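Local coordinates for Exo-beta-1,3-galactanase (Bifidobacterium bifidum, PDB 5FLW), which probably hydrolyses beta-1,3-galactan from its chain ends as a family 43 glycoside hydrolase, releasing galactose units, at residues 233-241 and 288-296; 240-249 and 261-269. One frame throughout, in Å; residues are numbered along the deposited sequence. Where two conformers were deposited one is given.

Contact 1. Residues 233-241 and 288-296; sequences FAPEGAKTY and GVASLTWSD. Unlike the reference sequence in segment 233-241: Glu236 (reference Lys).
Phe233 and Ser291 pass with their CA atoms 4.7 Å apart, and just beyond them the backbone N of Leu292 donates to Phe233 O at 2.7 Å, tying the loop 233-241 to the chain that runs on from strand 289-291. Ser291 CA rests against the same oxygen in a CA-H...O contact. Leu292 is the apolar centre. Its chi1 of -173° sets CG anti to the backbone N, and from there Leu292 CD2 reaches between two rings, 4.0 Å from Tyr241 CD2 and 4.1 Å from Phe233 CE2. Leu292 CB lies at the edge of the Phe233 ring, which also packs edge-to-face with Phe203. Tyr241 leaves a left-handed turn and slides past Leu292 in the opposite direction, and its OH accepts from Trp294 N (3.1 Å, 157° at the hydrogen). Leu292 O sits in the ring plane of Tyr241, 3.6 Å from CE2. Trp294 brings CB to 3.6 Å from Tyr241 CE1 and lays CE3 over one face of that ring, the two ring planes meeting at 41°. With the Leu292 and Trp294 N-H groups satisfied by loop oxygens and the leucine side chain filling the space between the Phe233 and Tyr241 rings, the join is apolar with polar ties at the backbone.

Contact 2. Residues 240-249 and 261-269; sequences TYDSQVDIVV and FLFIGDRWQ
Ile264 O takes two backbone N-H groups, Asp246 N at 2.9 Å and Ile247 N at 3.1 Å, both in its carbonyl plane. Two residues facing one make this a classic beta bulge, and the antiparallel pairing shifts by a residue there. Next to it Asp246 OD1 lies 3.5 Å from Asp266 OD2; the first oxygen is in a salt bridge with Arg83, and a water lies within bonding distance of both Asp266 OD2 and Gln244 O. Gln244, its chain extended, reaches OE1 to Trp268 NE1 (2.8 Å), amide and indole planes 79° apart. Strands 244-250 and 261-266 form the hairpin that starts the fifth of five four-stranded antiparallel sheets, the blades of the five-bladed beta-propeller of family 43. Just ahead of strand 244-250, Ser243 OG lies where a CB on Gly265 would strike it. That hydroxyl donates to Thr240 O and stands at the edge of the Phe263 ring, while Val245 CG2 touches Phe263 CE2 at 3.6 Å. Arg267 holds the left-handed turn: NH2 donates to Tyr241 O (2.9 Å), an acceptor within the guanidinium plane, and also to Thr301 O, and NE to Asp242 O (2.9 Å). A leucine here would probably leave these carbonyls without their donors and the turn freer to shift. Asp242 OD2, over one face of the Arg267 guanidinium and 3.9 Å from Arg267 NE, adds a long, purely electrostatic salt bridge; Arg304 is its other partner and Thr212 binds OD1.

Leaving strand 231-232, the outermost strand of the fourth sheet, the chain enters 233-241, the first half of contact 1. Its last two residues, Thr240 and Tyr241, already belong to contact 2, whose strand turns back within a dozen residues to close the short hairpin loop. The chain then adds strand 278-286 and reaches 288-296, where contact 1 closes a longer loop that holds all of contact 2. Contact 2 therefore pairs the first two strands of the fifth sheet, and contact 1 joins the entry to that sheet to its last strand and the chain that follows it. They meet at Phe263, whose CE2 lies 3.8 Å from Phe233 CE2 and whose CB lies 3.9 Å from Leu292 CD1.

Contact 1. Residues 233-241 and 288-296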
ATOM      1  N   PHE A 233       4.318  -3.012 -16.490  1.00 20.90           N
ATOM      2  CA  PHE A 233       3.011  -2.444 -16.846  1.00 19.50           C
ATOM      3  C   PHE A 233       3.041  -1.023 -17.412  1.00 22.19           C
ATOM      4  O   PHE A 233       2.042  -0.591 -18.004  1.00 23.46           O
ATOM      5  CB  PHE A 233       1.970  -2.554 -15.710  1.00 18.13           C
ATOM      6  CG  PHE A 233       2.414  -1.975 -14.388  1.00 17.41           C
ATOM      7  CD1 PHE A 233       3.136  -2.740 -13.473  1.00 16.92           C
ATOM      8  CD2 PHE A 233       2.098  -0.663 -14.057  1.00 18.77           C
ATOM      9  CE1 PHE A 233       3.553  -2.204 -12.246  1.00 15.13           C
ATOM     10  CE2 PHE A 233       2.513  -0.104 -12.818  1.00 15.79           C
ATOM     11  CZ  PHE A 233       3.235  -0.885 -11.922  1.00 16.73           C
ATOM     12  N   ALA A 234       4.128  -0.282 -17.223  1.00 21.60           N
ATOM     13  CA  ALA A 234       4.380   1.005 -17.857  1.00 25.23           C
ATOM     14  C   ALA A 234       5.479   0.867 -18.917  1.00 21.37           C
ATOM     15  O   ALA A 234       6.177  -0.152 -18.977  1.00 21.20           O
ATOM     16  CB  ALA A 234       4.806   2.023 -16.792  1.00 17.81           C
ATOM     17  N   PRO A 235       5.665   1.882 -19.772  1.00 22.02           N
ATOM     18  CA  PRO A 235       6.661   1.740 -20.847  1.00 26.37           C
ATOM     19  C   PRO A 235       8.062   1.522 -20.291  1.00 23.09           C
ATOM     20  O   PRO A 235       8.436   2.016 -19.217  1.00 24.39           O
ATOM     21  CB  PRO A 235       6.545   3.057 -21.615  1.00 22.42           C
ATOM     22  CG  PRO A 235       5.199   3.584 -21.293  1.00 26.17           C
ATOM     23  CD  PRO A 235       4.830   3.097 -19.937  1.00 22.04           C
ATOM     24  N   GLU A 236       8.827   0.731 -21.025  1.00 25.52           N
ATOM     25  CA  GLU A 236      10.206   0.479 -20.651  1.00 26.28           C
ATOM     26  C   GLU A 236      10.992   1.778 -20.587  1.00 24.71           C
ATOM     27  O   GLU A 236      10.961   2.585 -21.522  1.00 26.39           O
ATOM     28  CB  GLU A 236      10.834  -0.482 -21.658  1.00 28.89           C
ATOM     29  CG  GLU A 236      12.258  -0.889 -21.348  1.00 31.41           C
ATOM     30  CD  GLU A 236      12.772  -1.964 -22.288  1.00 55.10           C
ATOM     31  OE1 GLU A 236      12.363  -1.966 -23.492  1.00 63.87           O
ATOM     32  OE2 GLU A 236      13.635  -2.773 -21.828  1.00 61.29           O
ATOM     33  N   GLY A 237      11.703   1.971 -19.473  1.00 22.29           N
ATOM     34  CA  GLY A 237      12.465   3.169 -19.270  1.00 21.09           C
ATOM     35  C   GLY A 237      11.682   4.325 -18.698  1.00 24.58           C
ATOM     36  O   GLY A 237      12.297   5.329 -18.315  1.00 25.67           O
ATOM     37  N   ALA A 238      10.347   4.230 -18.622  1.00 19.81           N
ATOM     38  CA  ALA A 238       9.559   5.301 -18.015  1.00 18.57           C
ATOM     39  C   ALA A 238       9.685   5.325 -16.496  1.00 20.75           C
ATOM     40  O   ALA A 238       9.195   6.270 -15.866  1.00 20.05           O
ATOM     41  CB  ALA A 238       8.075   5.202 -18.372  1.00 20.08           C
ATOM     42  N   LYS A 239      10.303   4.301 -15.883  1.00 20.57           N
ATOM     43  CA  LYS A 239      10.423   4.210 -14.418  1.00 16.68           C
ATOM     44  C   LYS A 239       9.063   4.358 -13.728  1.00 17.86           C
ATOM     45  O   LYS A 239       8.946   5.011 -12.692  1.00 16.30           O
ATOM     46  CB  LYS A 239      11.427   5.222 -13.841  1.00 17.50           C
ATOM     47  CG  LYS A 239      12.805   5.277 -14.459  1.00 22.12           C
ATOM     48  CD  LYS A 239      13.563   4.001 -14.308  1.00 30.80           C
ATOM     49  CE  LYS A 239      14.992   4.201 -14.846  1.00 43.89           C
ATOM     50  NZ  LYS A 239      15.734   2.905 -15.123  1.00 54.65           N
ATOM     51  N   THR A 240       8.020   3.742 -14.309  1.00 16.06           N
ATOM     52  CA  THR A 240       6.660   3.820 -13.758  1.00 14.78           C
ATOM     53  C   THR A 240       6.217   5.284 -13.655  1.00 17.23           C
ATOM     54  O   THR A 240       5.649   5.724 -12.648  1.00 15.20           O
ATOM     55  CB  THR A 240       6.546   3.090 -12.409  1.00 14.25           C
ATOM     56  OG1 THR A 240       7.346   1.900 -12.434  1.00 17.10           O
ATOM     57  CG2 THR A 240       5.108   2.678 -12.140  1.00 16.10           C
ATOM     58  N   TYR A 241       6.563   6.067 -14.678  1.00 16.82           N
ATOM     59  CA  TYR A 241       6.330   7.520 -14.678  1.00 17.90           C
ATOM     60  C   TYR A 241       6.991   8.195 -13.472  1.00 16.42           C
ATOM     61  O   TYR A 241       6.400   9.043 -12.784  1.00 15.56           O
ATOM     62  CB  TYR A 241       4.855   7.874 -14.877  1.00 18.05           C
ATOM     63  CG  TYR A 241       4.442   7.414 -16.246  1.00 16.96           C
ATOM     64  CD1 TYR A 241       4.988   8.009 -17.371  1.00 18.64           C
ATOM     65  CD2 TYR A 241       3.575   6.330 -16.419  1.00 20.99           C
ATOM     66  CE1 TYR A 241       4.654   7.584 -18.641  1.00 20.38           C
ATOM     67  CE2 TYR A 241       3.224   5.891 -17.683  1.00 17.61           C
ATOM     68  CZ  TYR A 241       3.777   6.521 -18.800  1.00 21.79           C
ATOM     69  OH  TYR A 241       3.460   6.135 -20.105  1.00 24.96           O
ATOM     70  N   GLY A 288      -5.521 -10.482 -18.222  1.00 28.34           N
ATOM     71  CA  GLY A 288      -4.164 -10.772 -17.816  1.00 26.62           C
ATOM     72  C   GLY A 288      -3.163  -9.710 -18.171  1.00 25.71           C
ATOM     73  O   GLY A 288      -1.965  -9.889 -17.902  1.00 27.07           O
ATOM     74  N   VAL A 289      -3.607  -8.598 -18.740  1.00 25.49           N
ATOM     75  CA  VAL A 289      -2.715  -7.531 -19.153  1.00 24.81           C
ATOM     76  C   VAL A 289      -3.035  -6.288 -18.330  1.00 26.53           C
ATOM     77  O   VAL A 289      -4.201  -5.895 -18.211  1.00 24.94           O
ATOM     78  CB  VAL A 289      -2.820  -7.256 -20.661  1.00 25.94           C
ATOM     79  CG1 VAL A 289      -1.898  -6.104 -21.037  1.00 28.42           C
ATOM     80  CG2 VAL A 289      -2.464  -8.495 -21.411  1.00 27.56           C
ATOM     81  N   ALA A 290      -2.004  -5.691 -17.745  1.00 22.40           N
ATOM     82  CA  ALA A 290      -2.117  -4.425 -17.033  1.00 21.48           C
ATOM     83  C   ALA A 290      -1.265  -3.386 -17.759  1.00 20.96           C
ATOM     84  O   ALA A 290      -0.132  -3.677 -18.162  1.00 21.63           O
ATOM     85  CB  ALA A 290      -1.653  -4.552 -15.573  1.00 20.45           C
ATOM     86  N   SER A 291      -1.804  -2.177 -17.935  1.00 20.63           N
ATOM     87  CA  SER A 291      -1.122  -1.190 -18.766  1.00 24.22           C
ATOM     88  C   SER A 291      -1.323   0.228 -18.241  1.00 19.75           C
ATOM     89  O   SER A 291      -2.455   0.673 -18.020  1.00 22.78           O
ATOM     90  CB  SER A 291      -1.600  -1.293 -20.226  1.00 24.01           C
ATOM     91  OG  SER A 291      -1.169  -0.155 -20.929  1.00 31.66           O
ATOM     92  N   LEU A 292      -0.228   0.954 -18.079  1.00 22.46           N
ATOM     93  CA  LEU A 292      -0.268   2.304 -17.529  1.00 23.68           C
ATOM     94  C   LEU A 292       0.315   3.253 -18.565  1.00 20.28           C
ATOM     95  O   LEU A 292       1.463   3.070 -18.985  1.00 23.19           O
ATOM     96  CB  LEU A 292       0.533   2.365 -16.220  1.00 22.54           C
ATOM     97  CG  LEU A 292       0.488   3.633 -15.392  1.00 19.14           C
ATOM     98  CD1 LEU A 292      -0.923   3.844 -14.793  1.00 16.71           C
ATOM     99  CD2 LEU A 292       1.587   3.607 -14.283  1.00 17.49           C
ATOM    100  N   THR A 293      -0.473   4.258 -18.982  1.00 19.04           N
ATOM    101  CA  THR A 293      -0.096   5.172 -20.064  1.00 23.89           C
ATOM    102  C   THR A 293      -0.342   6.632 -19.703  1.00 22.71           C
ATOM    103  O   THR A 293      -1.443   6.995 -19.278  1.00 22.91           O
ATOM    104  CB  THR A 293      -0.858   4.881 -21.350  1.00 21.37           C
ATOM    105  OG1 THR A 293      -0.695   3.494 -21.662  1.00 29.30           O
ATOM    106  CG2 THR A 293      -0.258   5.655 -22.446  1.00 27.48           C
ATOM    107  N   TRP A 294       0.672   7.466 -19.921  1.00 19.78           N
ATOM    108  CA  TRP A 294       0.504   8.897 -19.700  1.00 23.00           C
ATOM    109  C   TRP A 294      -0.347   9.511 -20.819  1.00 26.01           C
ATOM    110  O   TRP A 294      -0.416   9.002 -21.935  1.00 24.55           O
ATOM    111  CB  TRP A 294       1.873   9.583 -19.676  1.00 21.60           C
ATOM    112  CG  TRP A 294       1.892  10.952 -19.107  1.00 21.80           C
ATOM    113  CD1 TRP A 294       1.816  12.131 -19.797  1.00 31.66           C
ATOM    114  CD2 TRP A 294       1.996  11.309 -17.710  1.00 18.62           C
ATOM    115  NE1 TRP A 294       1.890  13.203 -18.920  1.00 24.71           N
ATOM    116  CE2 TRP A 294       1.990  12.729 -17.638  1.00 20.45           C
ATOM    117  CE3 TRP A 294       2.096  10.571 -16.522  1.00 16.97           C
ATOM    118  CZ2 TRP A 294       2.079  13.420 -16.427  1.00 23.18           C
ATOM    119  CZ3 TRP A 294       2.199  11.259 -15.311  1.00 17.65           C
ATOM    120  CH2 TRP A 294       2.191  12.674 -15.276  1.00 26.37           C
ATOM    121  N   SER A 295      -0.976  10.642 -20.504  1.00 29.49           N
ATOM    122  CA  SER A 295      -1.693  11.460 -21.474  1.00 23.97           C
ATOM    123  C   SER A 295      -1.248  12.907 -21.341  1.00 23.24           C
ATOM    124  O   SER A 295      -0.982  13.393 -20.240  1.00 23.83           O
ATOM    125  CB  SER A 295      -3.197  11.352 -21.206  1.00 22.76           C
ATOM    126  OG  SER A 295      -3.878  12.389 -21.884  1.00 36.14           O
ATOM    127  N   ASP A 296      -1.190  13.601 -22.486  1.00 29.76           N
ATOM    128  CA  ASP A 296      -0.798  15.009 -22.551  1.00 30.44           C
ATOM    129  C   ASP A 296      -1.607  15.897 -21.634  1.00 27.08           C
ATOM    130  O   ASP A 296      -1.143  16.982 -21.257  1.00 33.98           O
ATOM    131  CB  ASP A 296      -1.097  15.544 -23.951  1.00 40.93           C
ATOM    132  CG  ASP A 296      -0.112  15.079 -24.961  1.00 50.89           C
ATOM    133  OD1 ASP A 296       0.951  14.585 -24.526  1.00 73.10           O
ATOM    134  OD2 ASP A 296      -0.404  15.198 -26.175  1.00 71.04           O
TER

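Contact 2. Residues 240-249 and 261-269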
ATOM      1  N   THR A 240       8.020   3.742 -14.309  1.00 16.06           N
ATOM      2  CA  THR A 240       6.660   3.820 -13.758  1.00 14.78           C
ATOM      3  C   THR A 240       6.217   5.284 -13.655  1.00 17.23           C
ATOM      4  O   THR A 240       5.649   5.724 -12.648  1.00 15.20           O
ATOM      5  CB  THR A 240       6.546   3.090 -12.409  1.00 14.25           C
ATOM      6  OG1 THR A 240       7.346   1.900 -12.434  1.00 17.10           O
ATOM      7  CG2 THR A 240       5.108   2.678 -12.140  1.00 16.10           C
ATOM      8  N   TYR A 241       6.563   6.067 -14.678  1.00 16.82           N
ATOM      9  CA  TYR A 241       6.330   7.520 -14.678  1.00 17.90           C
ATOM     10  C   TYR A 241       6.991   8.195 -13.472  1.00 16.42           C
ATOM     11  O   TYR A 241       6.400   9.043 -12.784  1.00 15.56           O
ATOM     12  CB  TYR A 241       4.855   7.874 -14.877  1.00 18.05           C
ATOM     13  CG  TYR A 241       4.442   7.414 -16.246  1.00 16.96           C
ATOM     14  CD1 TYR A 241       4.988   8.009 -17.371  1.00 18.64           C
ATOM     15  CD2 TYR A 241       3.575   6.330 -16.419  1.00 20.99           C
ATOM     16  CE1 TYR A 241       4.654   7.584 -18.641  1.00 20.38           C
ATOM     17  CE2 TYR A 241       3.224   5.891 -17.683  1.00 17.61           C
ATOM     18  CZ  TYR A 241       3.777   6.521 -18.800  1.00 21.79           C
ATOM     19  OH  TYR A 241       3.460   6.135 -20.105  1.00 24.96           O
ATOM     20  N   ASP A 242       8.246   7.791 -13.232  1.00 15.65           N
ATOM     21  CA  ASP A 242       9.075   8.299 -12.141  1.00 15.16           C
ATOM     22  C   ASP A 242       8.340   8.237 -10.800  1.00 15.49           C
ATOM     23  O   ASP A 242       8.172   9.240 -10.100  1.00 15.73           O
ATOM     24  CB  ASP A 242       9.627   9.698 -12.444  1.00 15.60           C
ATOM     25  CG  ASP A 242      10.651  10.161 -11.408  1.00 18.50           C
ATOM     26  OD1 ASP A 242      11.266   9.309 -10.733  1.00 18.21           O
ATOM     27  OD2 ASP A 242      10.837  11.395 -11.278  1.00 19.70           O
ATOM     28  N   SER A 243       7.851   7.040 -10.467  1.00 16.04           N
ATOM     29  CA  SER A 243       7.169   6.831  -9.200  1.00 14.17           C
ATOM     30  C   SER A 243       7.437   5.409  -8.733  1.00 14.00           C
ATOM     31  O   SER A 243       7.999   4.587  -9.463  1.00 15.01           O
ATOM     32  CB  SER A 243       5.648   7.089  -9.306  1.00 14.19           C
ATOM     33  OG  SER A 243       4.960   6.011  -9.937  1.00 15.07           O
ATOM     34  N   GLN A 244       6.999   5.124  -7.510  1.00 13.02           N
ATOM     35  CA  GLN A 244       7.029   3.780  -6.946  1.00 12.73           C
ATOM     36  C   GLN A 244       5.589   3.365  -6.655  1.00 14.08           C
ATOM     37  O   GLN A 244       4.907   4.022  -5.857  1.00 13.27           O
ATOM     38  CB  GLN A 244       7.846   3.739  -5.646  1.00 11.51           C
ATOM     39  CG  GLN A 244       7.918   2.309  -5.066  1.00 12.68           C
ATOM     40  CD  GLN A 244       8.637   2.222  -3.725  1.00 11.89           C
ATOM     41  OE1 GLN A 244       8.674   3.195  -2.972  1.00 14.00           O
ATOM     42  NE2 GLN A 244       9.227   1.050  -3.429  1.00 13.57           N
ATOM     43  N   VAL A 245       5.129   2.278  -7.304  1.00 11.89           N
ATOM     44  CA  VAL A 245       3.748   1.833  -7.114  1.00 14.25           C
ATOM     45  C   VAL A 245       3.446   1.732  -5.625  1.00 15.04           C
ATOM     46  O   VAL A 245       4.249   1.230  -4.824  1.00 11.39           O
ATOM     47  CB  VAL A 245       3.446   0.508  -7.847  1.00 13.50           C
ATOM     48  CG1 VAL A 245       4.287  -0.653  -7.300  1.00 12.29           C
ATOM     49  CG2 VAL A 245       1.956   0.162  -7.733  1.00 12.27           C
ATOM     50  N   ASP A 246       2.297   2.266  -5.248  1.00 11.78           N
ATOM     51  CA  ASP A 246       1.822   2.128  -3.885  1.00 12.59           C
ATOM     52  C   ASP A 246       0.574   1.279  -3.801  1.00 13.79           C
ATOM     53  O   ASP A 246       0.490   0.391  -2.951  1.00 13.21           O
ATOM     54  CB  ASP A 246       1.515   3.483  -3.259  1.00 13.26           C
ATOM     55  CG  ASP A 246       0.961   3.319  -1.877  1.00 13.47           C
ATOM     56  OD1 ASP A 246       1.788   3.063  -0.975  1.00 11.23           O
ATOM     57  OD2 ASP A 246      -0.293   3.367  -1.720  1.00 13.02           O
ATOM     58  N   ILE A 247      -0.409   1.555  -4.657  1.00 13.09           N
ATOM     59  CA  ILE A 247      -1.688   0.855  -4.592  1.00 14.43           C
ATOM     60  C   ILE A 247      -2.374   0.941  -5.949  1.00 14.99           C
ATOM     61  O   ILE A 247      -2.197   1.914  -6.692  1.00 14.54           O
ATOM     62  CB  ILE A 247      -2.564   1.418  -3.443  1.00 14.13           C
ATOM     63  CG1 ILE A 247      -3.750   0.486  -3.146  1.00 14.65           C
ATOM     64  CG2 ILE A 247      -2.983   2.882  -3.725  1.00 14.67           C
ATOM     65  CD1 ILE A 247      -4.357   0.715  -1.775  1.00 16.32           C
ATOM     66  N   VAL A 248      -3.130  -0.108  -6.286  1.00 13.90           N
ATOM     67  CA  VAL A 248      -4.093  -0.130  -7.382  1.00 14.90           C
ATOM     68  C   VAL A 248      -5.446  -0.480  -6.750  1.00 15.98           C
ATOM     69  O   VAL A 248      -5.525  -1.417  -5.938  1.00 15.95           O
ATOM     70  CB  VAL A 248      -3.683  -1.159  -8.462  1.00 15.81           C
ATOM     71  CG1 VAL A 248      -4.764  -1.299  -9.541  1.00 14.80           C
ATOM     72  CG2 VAL A 248      -2.334  -0.812  -9.078  1.00 13.52           C
ATOM     73  N   VAL A 249      -6.488   0.295  -7.068  1.00 15.04           N
ATOM     74  CA  VAL A 249      -7.831  -0.011  -6.560  1.00 17.18           C
ATOM     75  C   VAL A 249      -8.853  -0.154  -7.680  1.00 19.50           C
ATOM     76  O   VAL A 249      -8.787   0.575  -8.676  1.00 17.41           O
ATOM     77  CB  VAL A 249      -8.324   0.981  -5.484  1.00 22.42           C
ATOM     78  CG1 VAL A 249      -7.496   0.846  -4.196  1.00 15.55           C
ATOM     79  CG2 VAL A 249      -8.362   2.400  -6.040  1.00 18.70           C
ATOM     80  N   PHE A 261      -9.887   1.122 -12.901  1.00 22.37           N
ATOM     81  CA  PHE A 261      -8.908   0.961 -11.835  1.00 19.84           C
ATOM     82  C   PHE A 261      -8.096   2.241 -11.742  1.00 18.50           C
ATOM     83  O   PHE A 261      -7.842   2.910 -12.757  1.00 19.90           O
ATOM     84  CB  PHE A 261      -7.989  -0.245 -12.100  1.00 19.30           C
ATOM     85  CG  PHE A 261      -8.718  -1.561 -12.153  1.00 22.98           C
ATOM     86  CD1 PHE A 261      -9.275  -2.023 -13.351  1.00 22.14           C
ATOM     87  CD2 PHE A 261      -8.858  -2.333 -11.007  1.00 20.88           C
ATOM     88  CE1 PHE A 261      -9.958  -3.237 -13.395  1.00 23.60           C
ATOM     89  CE2 PHE A 261      -9.530  -3.538 -11.038  1.00 22.44           C
ATOM     90  CZ  PHE A 261     -10.086  -4.001 -12.232  1.00 23.91           C
ATOM     91  N   LEU A 262      -7.690   2.563 -10.515  1.00 16.83           N
ATOM     92  CA  LEU A 262      -6.853   3.716 -10.211  1.00 18.42           C
ATOM     93  C   LEU A 262      -5.495   3.230  -9.711  1.00 14.69           C
ATOM     94  O   LEU A 262      -5.431   2.337  -8.859  1.00 15.94           O
ATOM     95  CB  LEU A 262      -7.506   4.599  -9.141  1.00 17.76           C
ATOM     96  CG  LEU A 262      -6.835   5.950  -8.928  1.00 19.54           C
ATOM     97  CD1 LEU A 262      -7.024   6.845 -10.142  1.00 18.57           C
ATOM     98  CD2 LEU A 262      -7.361   6.596  -7.638  1.00 17.41           C
ATOM     99  N   PHE A 263      -4.426   3.789 -10.288  1.00 14.20           N
ATOM    100  CA  PHE A 263      -3.046   3.602  -9.841  1.00 14.76           C
ATOM    101  C   PHE A 263      -2.612   4.845  -9.056  1.00 12.88           C
ATOM    102  O   PHE A 263      -2.777   5.970  -9.538  1.00 13.19           O
ATOM    103  CB  PHE A 263      -2.130   3.434 -11.069  1.00 14.32           C
ATOM    104  CG  PHE A 263      -0.637   3.599 -10.786  1.00 17.34           C
ATOM    105  CD1 PHE A 263      -0.031   4.878 -10.777  1.00 15.73           C
ATOM    106  CD2 PHE A 263       0.173   2.475 -10.562  1.00 15.57           C
ATOM    107  CE1 PHE A 263       1.335   5.015 -10.512  1.00 14.95           C
ATOM    108  CE2 PHE A 263       1.538   2.611 -10.310  1.00 15.14           C
ATOM    109  CZ  PHE A 263       2.117   3.891 -10.275  1.00 15.17           C
ATOM    110  N   ILE A 264      -2.021   4.635  -7.871  1.00 13.40           N
ATOM    111  CA  ILE A 264      -1.323   5.682  -7.133  1.00 11.60           C
ATOM    112  C   ILE A 264       0.106   5.203  -6.861  1.00 11.52           C
ATOM    113  O   ILE A 264       0.309   4.075  -6.388  1.00 12.82           O
ATOM    114  CB  ILE A 264      -2.070   6.083  -5.843  1.00 14.89           C
ATOM    115  CG1 ILE A 264      -3.364   6.833  -6.219  1.00 16.13           C
ATOM    116  CG2 ILE A 264      -1.165   6.939  -4.936  1.00 12.61           C
ATOM    117  CD1 ILE A 264      -4.310   7.103  -5.077  1.00 14.12           C
ATOM    118  N   GLY A 265       1.085   6.050  -7.215  1.00 12.87           N
ATOM    119  CA  GLY A 265       2.472   5.806  -6.885  1.00 11.78           C
ATOM    120  C   GLY A 265       3.048   7.008  -6.156  1.00 13.70           C
ATOM    121  O   GLY A 265       2.555   8.124  -6.275  1.00 13.93           O
ATOM    122  N   ASP A 266       4.094   6.755  -5.368  1.00 13.66           N
ATOM    123  CA  ASP A 266       4.781   7.796  -4.606  1.00 12.03           C
ATOM    124  C   ASP A 266       6.002   8.306  -5.367  1.00 10.58           C
ATOM    125  O   ASP A 266       6.780   7.512  -5.896  1.00 12.19           O
ATOM    126  CB  ASP A 266       5.241   7.266  -3.239  1.00 11.88           C
ATOM    127  CG  ASP A 266       4.080   6.960  -2.313  1.00 11.89           C
ATOM    128  OD1 ASP A 266       3.443   7.907  -1.833  1.00 12.35           O
ATOM    129  OD2 ASP A 266       3.787   5.773  -2.081  1.00 14.71           O
ATOM    130  N   ARG A 267       6.182   9.641  -5.375  1.00 13.17           N
ATOM    131  CA  ARG A 267       7.427  10.316  -5.809  1.00 12.14           C
ATOM    132  C   ARG A 267       8.170  10.778  -4.559  1.00 12.45           C
ATOM    133  O   ARG A 267       8.048  11.932  -4.141  1.00 13.94           O
ATOM    134  CB  ARG A 267       7.129  11.535  -6.676  1.00 12.63           C
ATOM    135  CG  ARG A 267       6.983  11.213  -8.092  1.00 18.68           C
ATOM    136  CD  ARG A 267       7.218  12.389  -9.040  1.00 18.66           C
ATOM    137  NE  ARG A 267       7.021  11.838 -10.361  1.00 17.27           N
ATOM    138  CZ  ARG A 267       6.728  12.537 -11.444  1.00 15.14           C
ATOM    139  NH1 ARG A 267       6.600  13.865 -11.385  1.00 15.35           N
ATOM    140  NH2 ARG A 267       6.569  11.883 -12.587  1.00 16.47           N
ATOM    141  N   TRP A 268       8.953   9.865  -3.980  1.00 13.50           N
ATOM    142  CA  TRP A 268       9.602  10.117  -2.703  1.00 13.79           C
ATOM    143  C   TRP A 268      10.681  11.179  -2.843  1.00 16.46           C
ATOM    144  O   TRP A 268      11.555  11.093  -3.717  1.00 17.28           O
ATOM    145  CB  TRP A 268      10.218   8.824  -2.178  1.00 14.89           C
ATOM    146  CG  TRP A 268       9.241   7.746  -1.899  1.00 13.17           C
ATOM    147  CD1 TRP A 268       9.084   6.560  -2.588  1.00 15.13           C
ATOM    148  CD2 TRP A 268       8.291   7.715  -0.821  1.00 12.84           C
ATOM    149  NE1 TRP A 268       8.084   5.802  -2.005  1.00 13.98           N
ATOM    150  CE2 TRP A 268       7.593   6.481  -0.909  1.00 15.82           C
ATOM    151  CE3 TRP A 268       7.979   8.593   0.231  1.00 12.04           C
ATOM    152  CZ2 TRP A 268       6.592   6.119   0.023  1.00 13.63           C
ATOM    153  CZ3 TRP A 268       6.993   8.229   1.138  1.00 11.30           C
ATOM    154  CH2 TRP A 268       6.323   7.009   1.042  1.00 11.45           C
ATOM    155  N   GLN A 269      10.638  12.164  -1.961  0.52 14.39           N
ATOM    156  CA  GLN A 269      11.616  13.250  -1.937  0.52 16.85           C
ATOM    157  C   GLN A 269      12.459  13.087  -0.675  0.52 14.85           C
ATOM    158  O   GLN A 269      12.045  13.470   0.421  0.52 13.78           O
ATOM    159  CB  GLN A 269      10.898  14.597  -1.995  0.52 15.95           C
ATOM    160  CG  GLN A 269      10.149  14.800  -3.320  0.52 12.94           C
ATOM    161  CD  GLN A 269      11.092  15.069  -4.485  0.52 16.44           C
ATOM    162  OE1 GLN A 269      11.601  14.149  -5.121  0.52 19.51           O
ATOM    163  NE2 GLN A 269      11.334  16.342  -4.761  0.52 31.73           N
TER
HETATM  164  O   HOH W   1       5.108   3.558  -2.834  1.00 12.35           O